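Local coordinates for protein oxygen-independent coproporphyrinogen III oxidase (Escherichia coli, PDB 1OLT) that catalyses the anaerobic, S-adenosylmethionine-dependent oxidative decarboxylation of two propionate groups of coproporphyrinogen III to the vinyl groups of protoporphyrinogen IX in heme biosynthesis, at residues Q91-V94 against H95-L99; S124-M127 against K128-E132; P215-T218 against P219-A223; I144-P148 against R149-L153. All coordinates share one frame; numbering follows the deposited sequence. Where two conformers were deposited one is given.

Interaction 1 (Q91-V94 against H95-L99); sequences QEIV and HRAPL
I93 and A97 meet twice, through backbone and side chain, at the C-terminal end of helix 80-96. The amide of A97 donates to I93 O at 2.8 Å with an N-H...O angle of 156°, an i to i+4 bond, and the methyl CB of A97 faces back so that I93 CG2 lies 4.3 Å from it. One residue earlier, R96 N reaches E92 O at 2.9 Å. The first side-chain carbons of R96 also lie against this carbonyl, R96 CB being 3.4 Å from E92 O. P98, which has no amide hydrogen, instead sets its ring carbon CD 3.3 Å from V94 O. A 3-10 segment takes over at 97-99, where L99 N bonds to R96 O.

The chain of R96 bends at its second torsion (chi2 -64°) and leaves the helix for a salt bridge with E38. E92 leaves the same flank one turn earlier, extended through its first two torsions, which brings its carboxylate to Y346, G325 and N339; the two opposite charges, E92 OE2 and R96 NE, stay 5.6 Å apart, each with its own mate.

This helix end belongs to the radical SAM core. I93 and A97 face helix 120-133, E92 and I93 touch M324 on strand 320-324, and R96 lies against F41 of helix 38-45.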
loop_
_atom_site.group_PDB
_atom_site.type_symbol
_atom_site.label_atom_id
_atom_site.label_comp_id
_atom_site.label_asym_id
_atom_site.label_seq_id
_atom_site.Cartn_x
_atom_site.Cartn_y
_atom_site.Cartn_z
ATOM N N GLN A 91 1.987 4.613 24.976
ATOM C CA GLN A 91 1.378 5.871 25.390
ATOM C C GLN A 91 0.372 6.361 24.294
ATOM O O GLN A 91 -0.758 6.755 24.604
ATOM C CB GLN A 91 2.421 6.920 25.680
ATOM C CG GLN A 91 3.297 6.677 26.952
ATOM C CD GLN A 91 2.499 6.352 28.159
ATOM O OE1 GLN A 91 1.471 6.962 28.373
ATOM N NE2 GLN A 91 2.888 5.292 28.891
ATOM N N GLU A 92 0.734 6.228 23.040
ATOM C CA GLU A 92 -0.196 6.611 21.968
ATOM C C GLU A 92 -1.493 5.765 22.041
ATOM O O GLU A 92 -2.617 6.321 21.962
ATOM C CB GLU A 92 0.456 6.544 20.556
ATOM C CG GLU A 92 -0.418 7.132 19.488
ATOM C CD GLU A 92 0.170 7.040 18.025
ATOM O OE1 GLU A 92 1.274 6.463 17.821
ATOM O OE2 GLU A 92 -0.526 7.531 17.104
ATOM N N ILE A 93 -1.334 4.469 22.234
ATOM C CA ILE A 93 -2.421 3.548 22.264
ATOM C C ILE A 93 -3.311 3.854 23.467
ATOM O O ILE A 93 -4.583 3.936 23.358
ATOM C CB ILE A 93 -1.928 2.104 22.282
ATOM C CG1 ILE A 93 -1.370 1.754 20.893
ATOM C CG2 ILE A 93 -3.013 1.196 22.680
ATOM C CD1 ILE A 93 -0.443 0.583 20.860
ATOM N N VAL A 94 -2.666 4.088 24.597
ATOM C CA VAL A 94 -3.376 4.370 25.833
ATOM C C VAL A 94 -4.226 5.647 25.742
ATOM O O VAL A 94 -5.288 5.713 26.291
ATOM C CB VAL A 94 -2.294 4.406 27.012
ATOM C CG1 VAL A 94 -2.616 5.325 28.013
ATOM C CG2 VAL A 94 -2.091 2.933 27.520
ATOM N N HIS A 95 -3.740 6.646 25.012
ATOM C CA HIS A 95 -4.476 7.871 24.820
ATOM C C HIS A 95 -5.551 7.831 23.684
ATOM O O HIS A 95 -6.572 8.411 23.852
ATOM C CB HIS A 95 -3.501 9.025 24.615
ATOM C CG HIS A 95 -2.684 9.321 25.849
ATOM N ND1 HIS A 95 -2.919 10.427 26.645
ATOM C CD2 HIS A 95 -1.656 8.647 26.440
ATOM C CE1 HIS A 95 -2.063 10.427 27.663
ATOM N NE2 HIS A 95 -1.301 9.356 27.572
ATOM N N ARG A 96 -5.297 7.140 22.577
ATOM C CA ARG A 96 -6.203 7.116 21.411
ATOM C C ARG A 96 -7.265 6.048 21.506
ATOM O O ARG A 96 -8.435 6.304 21.189
ATOM C CB ARG A 96 -5.451 6.922 20.102
ATOM C CG ARG A 96 -4.725 8.135 19.625
ATOM C CD ARG A 96 -5.693 9.232 19.318
ATOM N NE ARG A 96 -5.185 10.356 18.552
ATOM C CZ ARG A 96 -5.473 11.643 18.796
ATOM N NH1 ARG A 96 -6.146 12.022 19.869
ATOM N NH2 ARG A 96 -5.012 12.587 17.982
ATOM N N ALA A 97 -6.900 4.893 22.009
ATOM C CA ALA A 97 -7.820 3.771 22.052
ATOM C C ALA A 97 -9.172 3.968 22.764
ATOM O O ALA A 97 -10.170 3.423 22.274
ATOM C CB ALA A 97 -7.120 2.534 22.557
ATOM N N PRO A 98 -9.265 4.705 23.881
ATOM C CA PRO A 98 -10.583 4.963 24.473
ATOM C C PRO A 98 -11.550 5.696 23.541
ATOM O O PRO A 98 -12.741 5.554 23.710
ATOM C CB PRO A 98 -10.285 5.808 25.736
ATOM C CG PRO A 98 -8.825 5.498 26.061
ATOM C CD PRO A 98 -8.160 5.257 24.711
ATOM N N LEU A 99 -11.039 6.438 22.565
ATOM C CA LEU A 99 -11.892 7.110 21.573
ATOM C C LEU A 99 -12.661 6.085 20.705
ATOM O O LEU A 99 -13.679 6.403 20.119
ATOM C CB LEU A 99 -11.067 8.028 20.675
ATOM C CG LEU A 99 -10.270 9.138 21.354
ATOM C CD1 LEU A 99 -9.489 9.836 20.332
ATOM C CD2 LEU A 99 -11.158 10.108 22.101
#

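Interaction 2 (S124-M127 against K128-E132); sequences SRLM and KLLRE
Four consecutive i to i+4 backbone bonds join S124-M127 to K128-E132, R131 N lying 2.9 Å from M127 O in the shortest of them, the signature of regular alpha-helix. The helix, 120-133, packs on strand 105-112 of the parallel sheet of the radical SAM core, the family's TIM-barrel-like fold, and its side chains sort accordingly. One turn before the M127 bond, K128 N meets S124 O at 3.0 Å.

L126 and L130, one turn apart, make the apolar ridge: L126 CG lies 4.1 Å from L130 CD1, the two chains meeting at a slant. The first torsion of L126 (chi1 -179°) swings its CG beside the carbonyl carbon, the side from which L130 approaches. Both leucines rest on W110 of strand 105-112, and L126 also meets L89 and L130 meets I93 of helix 80-96. M127 covers L108 and W110.

The polar ends of S124, R125 and R131 are held from outside the segments. R125 runs out fully extended to salt bridges with D87 and E90 of helix 80-96; S124 OG bonds to E162; R131 NH2 bonds to the backbone O of E162, and its guanidinium makes a cation-pi contact with F136.

In the conformer given, bends at the second and third torsions of M127 carry its methyl forward, toward the next turn, where M127 CE lies 3.9 Å from R131 NE.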
loop_
_atom_site.group_PDB
_atom_site.type_symbol
_atom_site.label_atom_id
_atom_site.label_comp_id
_atom_site.label_asym_id
_atom_site.label_seq_id
_atom_site.Cartn_x
_atom_site.Cartn_y
_atom_site.Cartn_z
ATOM N N SER A 124 5.235 -9.701 20.811
ATOM C CA SER A 124 4.199 -10.055 21.786
ATOM C C SER A 124 3.711 -8.865 22.585
ATOM O O SER A 124 2.488 -8.736 22.888
ATOM C CB SER A 124 4.664 -11.154 22.774
ATOM O OG SER A 124 4.951 -12.355 22.106
ATOM N N ARG A 125 4.660 -8.026 22.983
ATOM C CA ARG A 125 4.298 -6.835 23.744
ATOM C C ARG A 125 3.314 -5.907 22.952
ATOM O O ARG A 125 2.338 -5.405 23.499
ATOM C CB ARG A 125 5.530 -6.033 24.161
ATOM C CG ARG A 125 5.237 -4.760 24.968
ATOM C CD ARG A 125 6.489 -3.898 25.268
ATOM N NE ARG A 125 6.069 -2.628 25.830
ATOM C CZ ARG A 125 6.849 -1.580 25.944
ATOM N NH1 ARG A 125 8.100 -1.627 25.538
ATOM N NH2 ARG A 125 6.368 -0.451 26.490
ATOM N N LEU A 126 3.624 -5.636 21.708
ATOM C CA LEU A 126 2.791 -4.790 20.927
ATOM C C LEU A 126 1.443 -5.383 20.658
ATOM O O LEU A 126 0.437 -4.665 20.745
ATOM C CB LEU A 126 3.492 -4.372 19.646
ATOM C CG LEU A 126 2.742 -3.435 18.715
ATOM C CD1 LEU A 126 2.231 -2.171 19.402
ATOM C CD2 LEU A 126 3.610 -3.087 17.595
ATOM N N MET A 127 1.396 -6.674 20.278
ATOM C CA MET A 127 0.122 -7.312 20.027
ATOM C C MET A 127 -0.787 -7.275 21.255
ATOM O O MET A 127 -1.977 -7.075 21.171
ATOM C CB MET A 127 0.297 -8.746 19.579
ATOM C CG MET A 127 0.705 -8.892 18.185
ATOM S SD MET A 127 -0.483 -8.069 17.036
ATOM C CE MET A 127 -1.968 -8.532 17.692
ATOM N N LYS A 128 -0.186 -7.499 22.419
ATOM C CA LYS A 128 -0.892 -7.500 23.692
ATOM C C LYS A 128 -1.464 -6.113 23.989
ATOM O O LYS A 128 -2.621 -5.996 24.415
ATOM C CB LYS A 128 0.034 -7.998 24.835
ATOM C CG LYS A 128 -0.586 -7.972 26.254
ATOM C CD LYS A 128 0.433 -8.399 27.345
ATOM C CE LYS A 128 -0.202 -8.403 28.745
ATOM N NZ LYS A 128 0.233 -9.620 29.520
ATOM N N LEU A 129 -0.692 -5.065 23.736
ATOM C CA LEU A 129 -1.200 -3.685 23.902
ATOM C C LEU A 129 -2.435 -3.427 23.002
ATOM O O LEU A 129 -3.407 -2.800 23.414
ATOM C CB LEU A 129 -0.148 -2.666 23.509
ATOM C CG LEU A 129 0.953 -2.446 24.530
ATOM C CD1 LEU A 129 2.047 -1.652 23.872
ATOM C CD2 LEU A 129 0.379 -1.747 25.738
ATOM N N LEU A 130 -2.366 -3.923 21.789
ATOM C CA LEU A 130 -3.423 -3.700 20.780
ATOM C C LEU A 130 -4.671 -4.486 21.200
ATOM O O LEU A 130 -5.755 -3.918 21.193
ATOM C CB LEU A 130 -2.918 -4.107 19.371
ATOM C CG LEU A 130 -1.909 -3.154 18.789
ATOM C CD1 LEU A 130 -1.203 -3.746 17.575
ATOM C CD2 LEU A 130 -2.530 -1.765 18.478
ATOM N N ARG A 131 -4.522 -5.779 21.541
ATOM C CA ARG A 131 -5.629 -6.672 21.899
ATOM C C ARG A 131 -6.319 -6.244 23.177
ATOM O O ARG A 131 -7.491 -6.449 23.308
ATOM C CB ARG A 131 -5.200 -8.156 22.157
ATOM C CG ARG A 131 -4.834 -8.869 20.859
ATOM C CD ARG A 131 -4.731 -10.402 20.945
ATOM N NE ARG A 131 -4.283 -10.944 19.641
ATOM C CZ ARG A 131 -5.058 -11.251 18.570
ATOM N NH1 ARG A 131 -6.397 -11.082 18.544
ATOM N NH2 ARG A 131 -4.452 -11.745 17.496
ATOM N N GLU A 132 -5.573 -5.697 24.111
ATOM C CA GLU A 132 -6.171 -5.279 25.359
ATOM C C GLU A 132 -6.792 -3.923 25.268
ATOM O O GLU A 132 -7.546 -3.587 26.140
ATOM C CB GLU A 132 -5.134 -5.295 26.503
ATOM C CG GLU A 132 -4.800 -6.743 26.838
ATOM C CD GLU A 132 -3.857 -6.879 28.032
ATOM O OE1 GLU A 132 -3.188 -5.871 28.394
ATOM O OE2 GLU A 132 -3.782 -8.022 28.535
#

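Interaction 3 (P215-T218 against P219-A223); sequences PKQT and PESFA
A capping box opens helix 219-232, with T218 as N-cap and S221 three residues on. Each residue uses its side-chain oxygen to accept the other's amide: S221 N donates to T218 OG1 at 3.1 Å, and T218 N to S221 OG at 3.0 Å, both bonds nearly straight. Both oxygens sit between their own backbone N and carbonyl carbon (chi1 59° in T218, 83° in S221), which aims each at the amide opposite. The first helical bond follows, F222 N to T218 O at 2.9 Å.

Within the radical SAM core the box ends the loop from strand 207-212 and starts the helix of a beta-alpha unit, with P219 as the first helical residue. A valine in place of T218 would probably leave S221 N without its side-chain acceptor and the first turn more prone to fray.

Q217 and F222 run side by side, their amide and ring planes 74° apart. Q217 NE2 comes to the edge of the ring, 3.7 Å from F222 CD1, while the same nitrogen bonds to D173 and to the carbonyl of I211, and Q217 OE1 accepts from L214 N.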
loop_
_atom_site.group_PDB
_atom_site.type_symbol
_atom_site.label_atom_id
_atom_site.label_comp_id
_atom_site.label_asym_id
_atom_site.label_seq_id
_atom_site.Cartn_x
_atom_site.Cartn_y
_atom_site.Cartn_z
ATOM N N PRO A 215 19.282 -0.768 -10.844
ATOM C CA PRO A 215 20.523 -0.775 -11.598
ATOM C C PRO A 215 20.885 -2.126 -12.106
ATOM O O PRO A 215 20.804 -3.118 -11.440
ATOM C CB PRO A 215 21.571 -0.252 -10.606
ATOM C CG PRO A 215 20.968 -0.401 -9.311
ATOM C CD PRO A 215 19.466 -0.226 -9.474
ATOM N N LYS A 216 21.288 -2.122 -13.347
ATOM C CA LYS A 216 21.728 -3.296 -14.103
ATOM C C LYS A 216 20.628 -4.301 -14.463
ATOM O O LYS A 216 20.926 -5.293 -15.092
ATOM C CB LYS A 216 22.932 -4.023 -13.440
ATOM C CG LYS A 216 24.201 -3.155 -13.326
ATOM C CD LYS A 216 24.759 -2.857 -14.731
ATOM C CE LYS A 216 26.239 -2.448 -14.692
ATOM N NZ LYS A 216 26.755 -2.498 -16.094
ATOM N N GLN A 217 19.363 -4.040 -14.153
ATOM C CA GLN A 217 18.281 -4.945 -14.626
ATOM C C GLN A 217 18.054 -4.757 -16.101
ATOM O O GLN A 217 18.079 -3.621 -16.594
ATOM C CB GLN A 217 16.960 -4.648 -13.927
ATOM C CG GLN A 217 16.950 -5.084 -12.480
ATOM C CD GLN A 217 15.592 -4.783 -11.832
ATOM O OE1 GLN A 217 14.883 -3.807 -12.261
ATOM N NE2 GLN A 217 15.214 -5.559 -10.836
ATOM N N THR A 218 17.826 -5.827 -16.820
ATOM C CA THR A 218 17.405 -5.772 -18.229
ATOM C C THR A 218 16.202 -6.707 -18.438
ATOM O O THR A 218 15.875 -7.442 -17.551
ATOM C CB THR A 218 18.528 -6.322 -19.121
ATOM O OG1 THR A 218 18.766 -7.653 -18.708
ATOM C CG2 THR A 218 19.948 -5.585 -18.929
ATOM N N PRO A 219 15.529 -6.662 -19.590
ATOM C CA PRO A 219 14.495 -7.656 -19.919
ATOM C C PRO A 219 14.928 -9.089 -19.636
ATOM O O PRO A 219 14.167 -9.852 -18.984
ATOM C CB PRO A 219 14.163 -7.354 -21.410
ATOM C CG PRO A 219 14.367 -5.868 -21.502
ATOM C CD PRO A 219 15.567 -5.577 -20.573
ATOM N N GLU A 220 16.139 -9.427 -20.060
ATOM C CA GLU A 220 16.632 -10.786 -19.944
ATOM C C GLU A 220 16.966 -11.176 -18.459
ATOM O O GLU A 220 16.665 -12.305 -18.025
ATOM C CB GLU A 220 17.782 -11.012 -20.970
ATOM C CG GLU A 220 17.329 -11.072 -22.482
ATOM C CD GLU A 220 16.989 -9.706 -23.207
ATOM O OE1 GLU A 220 17.618 -8.628 -22.932
ATOM O OE2 GLU A 220 16.062 -9.705 -24.111
ATOM N N SER A 221 17.543 -10.261 -17.673
ATOM C CA SER A 221 17.761 -10.514 -16.234
ATOM C C SER A 221 16.428 -10.603 -15.461
ATOM O O SER A 221 16.250 -11.468 -14.617
ATOM C CB SER A 221 18.711 -9.498 -15.576
ATOM O OG SER A 221 18.030 -8.320 -15.206
ATOM N N PHE A 222 15.498 -9.742 -15.769
ATOM C CA PHE A 222 14.257 -9.776 -15.028
ATOM C C PHE A 222 13.409 -11.045 -15.390
ATOM O O PHE A 222 12.781 -11.605 -14.496
ATOM C CB PHE A 222 13.440 -8.484 -15.160
ATOM C CG PHE A 222 12.498 -8.255 -13.975
ATOM C CD1 PHE A 222 12.962 -7.731 -12.787
ATOM C CD2 PHE A 222 11.142 -8.562 -14.075
ATOM C CE1 PHE A 222 12.124 -7.536 -11.705
ATOM C CE2 PHE A 222 10.277 -8.339 -12.997
ATOM C CZ PHE A 222 10.749 -7.823 -11.827
ATOM N N ALA A 223 13.481 -11.511 -16.626
ATOM C CA ALA A 223 12.746 -12.725 -17.041
ATOM C C ALA A 223 13.245 -13.940 -16.245
ATOM O O ALA A 223 12.460 -14.724 -15.755
ATOM C CB ALA A 223 12.820 -12.964 -18.542
#

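Interaction 4 (I144-P148 against R149-L153); sequences IEVDP and REIEL. With SAM (S-adenosylmethionine), chain C; SAM (S-adenosylmethionine), chain D.
D147 and R149 form a salt bridge across P148, just past the end of strand 140-146. D147 holds CG anti to its backbone N (chi1 174°), and R149 turns back on itself at its third torsion (chi3 -69°), which brings the flank of the guanidinium to the carboxylate. NE and NH2 of R149 both grip one oxygen: R149 NE is 2.9 Å from D147 OD1, on its syn lone pair, and R149 NH2 is 3.2 Å from D147 OD1, coming from above the carboxylate plane. OD1 lies in the guanidinium plane for both bonds, yet the two flat groups are turned 67° apart.

The backbone supports the bend: P148 centres an inverse gamma turn, closed by a weak bond from R149 N to D147 O at 2.9 Å. Further along the loop, I151 CD1 meets V146 CG1 at 3.9 Å, the side chains crossing at about a right angle.

The guanidinium touches the iron-sulfur cluster and lies near C66, with R184 close by. A leucine in place of R149 would probably leave D147 OD1 without its two nearby donors and the carboxylate freer to turn. E145, extended beyond CG, accepts from the O3' hydroxyl of one S-adenosylmethionine (chain D) at OE2, 2.6 Å away, while D147 CA comes within 3.3 Å of OXT of the other (chain C). Cofactors thus gather at a strand's C-terminal end, the active-site edge of the radical SAM fold.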
loop_
_atom_site.group_PDB
_atom_site.type_symbol
_atom_site.label_atom_id
_atom_site.label_comp_id
_atom_site.label_asym_id
_atom_site.label_seq_id
_atom_site.Cartn_x
_atom_site.Cartn_y
_atom_site.Cartn_z
ATOM N N ILE A 144 1.454 -8.500 8.323
ATOM C CA ILE A 144 2.736 -7.914 8.661
ATOM C C ILE A 144 3.655 -8.066 7.445
ATOM O O ILE A 144 3.541 -9.032 6.669
ATOM C CB ILE A 144 3.339 -8.650 9.884
ATOM C CG1 ILE A 144 4.658 -8.030 10.371
ATOM C CG2 ILE A 144 3.568 -10.128 9.580
ATOM C CD1 ILE A 144 5.164 -8.581 11.668
ATOM N N GLU A 145 4.573 -7.117 7.316
ATOM C CA GLU A 145 5.649 -7.169 6.339
ATOM C C GLU A 145 6.938 -7.669 6.924
ATOM O O GLU A 145 7.276 -7.368 8.068
ATOM C CB GLU A 145 5.833 -5.790 5.730
ATOM C CG GLU A 145 4.502 -5.200 5.236
ATOM C CD GLU A 145 4.625 -3.951 4.436
ATOM O OE1 GLU A 145 5.487 -3.948 3.494
ATOM O OE2 GLU A 145 3.845 -2.978 4.735
ATOM N N VAL A 146 7.685 -8.429 6.129
ATOM C CA VAL A 146 8.796 -9.234 6.632
ATOM C C VAL A 146 9.977 -9.047 5.706
ATOM O O VAL A 146 9.851 -9.245 4.516
ATOM C CB VAL A 146 8.441 -10.749 6.655
ATOM C CG1 VAL A 146 9.639 -11.553 7.153
ATOM C CG2 VAL A 146 7.255 -11.009 7.558
ATOM N N ASP A 147 11.118 -8.683 6.253
ATOM C CA ASP A 147 12.391 -8.682 5.509
ATOM C C ASP A 147 13.032 -10.084 5.694
ATOM O O ASP A 147 13.261 -10.521 6.829
ATOM C CB ASP A 147 13.272 -7.610 6.146
ATOM C CG ASP A 147 14.689 -7.558 5.592
ATOM O OD1 ASP A 147 14.956 -8.027 4.465
ATOM O OD2 ASP A 147 15.597 -6.986 6.256
ATOM N N PRO A 148 13.335 -10.802 4.613
ATOM C CA PRO A 148 13.839 -12.182 4.752
ATOM C C PRO A 148 15.392 -12.234 4.986
ATOM O O PRO A 148 16.143 -12.977 4.250
ATOM C CB PRO A 148 13.498 -12.782 3.420
ATOM C CG PRO A 148 13.761 -11.561 2.448
ATOM C CD PRO A 148 13.173 -10.404 3.217
ATOM N N ARG A 149 15.864 -11.411 5.894
ATOM C CA ARG A 149 17.269 -11.332 6.310
ATOM C C ARG A 149 17.273 -11.172 7.813
ATOM O O ARG A 149 16.333 -10.634 8.373
ATOM C CB ARG A 149 17.948 -10.135 5.699
ATOM C CG ARG A 149 18.161 -10.236 4.247
ATOM C CD ARG A 149 18.725 -8.945 3.647
ATOM N NE ARG A 149 17.727 -7.863 3.686
ATOM C CZ ARG A 149 17.991 -6.582 3.569
ATOM N NH1 ARG A 149 19.230 -6.165 3.329
ATOM N NH2 ARG A 149 16.993 -5.693 3.616
ATOM N N GLU A 150 18.302 -11.702 8.452
ATOM C CA GLU A 150 18.481 -11.588 9.928
ATOM C C GLU A 150 17.201 -11.969 10.697
ATOM O O GLU A 150 16.683 -11.259 11.600
ATOM C CB GLU A 150 19.015 -10.199 10.247
ATOM C CG GLU A 150 20.364 -9.947 9.573
ATOM C CD GLU A 150 20.980 -8.578 9.939
ATOM O OE1 GLU A 150 20.814 -8.173 11.087
ATOM O OE2 GLU A 150 21.570 -7.874 9.055
ATOM N N ILE A 151 16.641 -13.085 10.302
ATOM C CA ILE A 151 15.423 -13.554 10.938
ATOM C C ILE A 151 15.493 -15.077 10.951
ATOM O O ILE A 151 15.992 -15.656 10.039
ATOM C CB ILE A 151 14.142 -13.004 10.199
ATOM C CG1 ILE A 151 12.884 -13.237 10.990
ATOM C CG2 ILE A 151 13.947 -13.566 8.797
ATOM C CD1 ILE A 151 11.662 -12.672 10.306
ATOM N N GLU A 152 14.950 -15.695 11.988
ATOM C CA GLU A 152 14.910 -17.153 12.070
ATOM C C GLU A 152 13.511 -17.614 11.615
ATOM O O GLU A 152 12.515 -16.896 11.779
ATOM C CB GLU A 152 15.199 -17.610 13.505
ATOM C CG GLU A 152 16.652 -17.431 13.923
ATOM C CD GLU A 152 17.609 -17.848 12.840
ATOM O OE1 GLU A 152 17.610 -19.045 12.497
ATOM O OE2 GLU A 152 18.328 -16.962 12.294
ATOM N N LEU A 153 13.443 -18.788 11.024
ATOM C CA LEU A 153 12.161 -19.345 10.589
ATOM C C LEU A 153 11.117 -19.408 11.719
ATOM O O LEU A 153 9.941 -19.199 11.465
ATOM C CB LEU A 153 12.345 -20.769 10.055
ATOM C CG LEU A 153 13.027 -20.962 8.700
ATOM C CD1 LEU A 153 13.126 -22.507 8.412
ATOM C CD2 LEU A 153 12.320 -20.347 7.634
HETATM N N SAM C . 11.181 -3.789 5.169
HETATM C CA SAM C . 10.724 -5.011 4.521
HETATM C C SAM C . 11.566 -5.433 3.310
HETATM O O SAM C . 12.308 -4.562 2.737
HETATM O OXT SAM C . 11.505 -6.613 3.035
HETATM C CB SAM C . 9.284 -4.731 4.050
HETATM C CG SAM C . 8.996 -4.097 2.716
HETATM S SD SAM C . 9.400 -2.376 2.565
HETATM C CE SAM C . 8.559 -1.578 3.938
HETATM C "C5'" SAM C . 8.101 -1.808 1.338
HETATM C "C4'" SAM C . 8.366 -1.978 -0.200
HETATM O "O4'" SAM C . 8.520 -0.750 -0.900
HETATM C "C3'" SAM C . 9.654 -2.700 -0.516
HETATM O "O3'" SAM C . 9.606 -4.108 -0.261
HETATM C "C2'" SAM C . 9.940 -2.293 -1.968
HETATM O "O2'" SAM C . 9.420 -3.260 -2.880
HETATM C "C1'" SAM C . 9.163 -1.010 -2.129
HETATM N N9 SAM C . 9.989 0.140 -2.437
HETATM C C8 SAM C . 10.779 0.797 -1.530
HETATM N N7 SAM C . 11.375 1.820 -2.136
HETATM C C5 SAM C . 10.948 1.834 -3.439
HETATM C C6 SAM C . 11.230 2.674 -4.530
HETATM N N6 SAM C . 12.043 3.726 -4.445
HETATM N N1 SAM C . 10.623 2.399 -5.723
HETATM C C2 SAM C . 9.759 1.305 -5.840
HETATM N N3 SAM C . 9.476 0.498 -4.791
HETATM C C4 SAM C . 10.079 0.763 -3.614
HETATM N N SAM D . 5.050 3.255 -0.660
HETATM C CA SAM D . 5.805 2.315 -1.511
HETATM C C SAM D . 6.204 2.956 -2.857
HETATM O O SAM D . 7.383 3.056 -3.250
HETATM O OXT SAM D . 5.373 3.441 -3.654
HETATM C CB SAM D . 4.993 1.008 -1.718
HETATM C CG SAM D . 4.783 0.130 -0.443
HETATM S SD SAM D . 3.088 0.156 0.233
HETATM C CE SAM D . 2.378 -1.375 -0.472
HETATM C "C5'" SAM D . 3.100 -0.306 2.006
HETATM C "C4'" SAM D . 3.872 0.699 2.846
HETATM O "O4'" SAM D . 3.132 1.909 2.808
HETATM C "C3'" SAM D . 3.980 0.340 4.332
HETATM O "O3'" SAM D . 4.969 -0.647 4.562
HETATM C "C2'" SAM D . 4.224 1.710 4.902
HETATM O "O2'" SAM D . 5.538 2.116 4.633
HETATM C "C1'" SAM D . 3.255 2.577 4.077
HETATM N N9 SAM D . 1.936 2.667 4.677
HETATM C C8 SAM D . 0.915 1.792 4.559
HETATM N N7 SAM D . -0.155 2.257 5.317
HETATM C C5 SAM D . 0.196 3.382 5.881
HETATM C C6 SAM D . -0.459 4.237 6.723
HETATM N N6 SAM D . -1.713 4.066 7.109
HETATM N N1 SAM D . 0.223 5.321 7.147
HETATM C C2 SAM D . 1.490 5.555 6.767
HETATM N N3 SAM D . 2.155 4.714 5.963
HETATM C C4 SAM D . 1.507 3.646 5.520
#

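Overall arrangement
All four interactions lie within the radical SAM core, but they serve different places in it. Interactions 1 and 2 lie on neighbouring helices, 80-96 and 120-133, partly buried, with centres 13 Å apart; they touch directly, I93 CD1 lying 3.9 Å from L130 CD2, so one apolar seam joins them, while E92, R96, R125 and R131 reach partners outside their own segments. Interaction 3, also partly buried, begins another helix on the far side of the chain's centre, about 47 Å from interaction 1 between centres, and relies on reciprocal side-chain-to-amide bonds. Interaction 4 is the buried one: a strand end and loop where a salt bridge stands beside cofactors, instead of helix-to-helix packing.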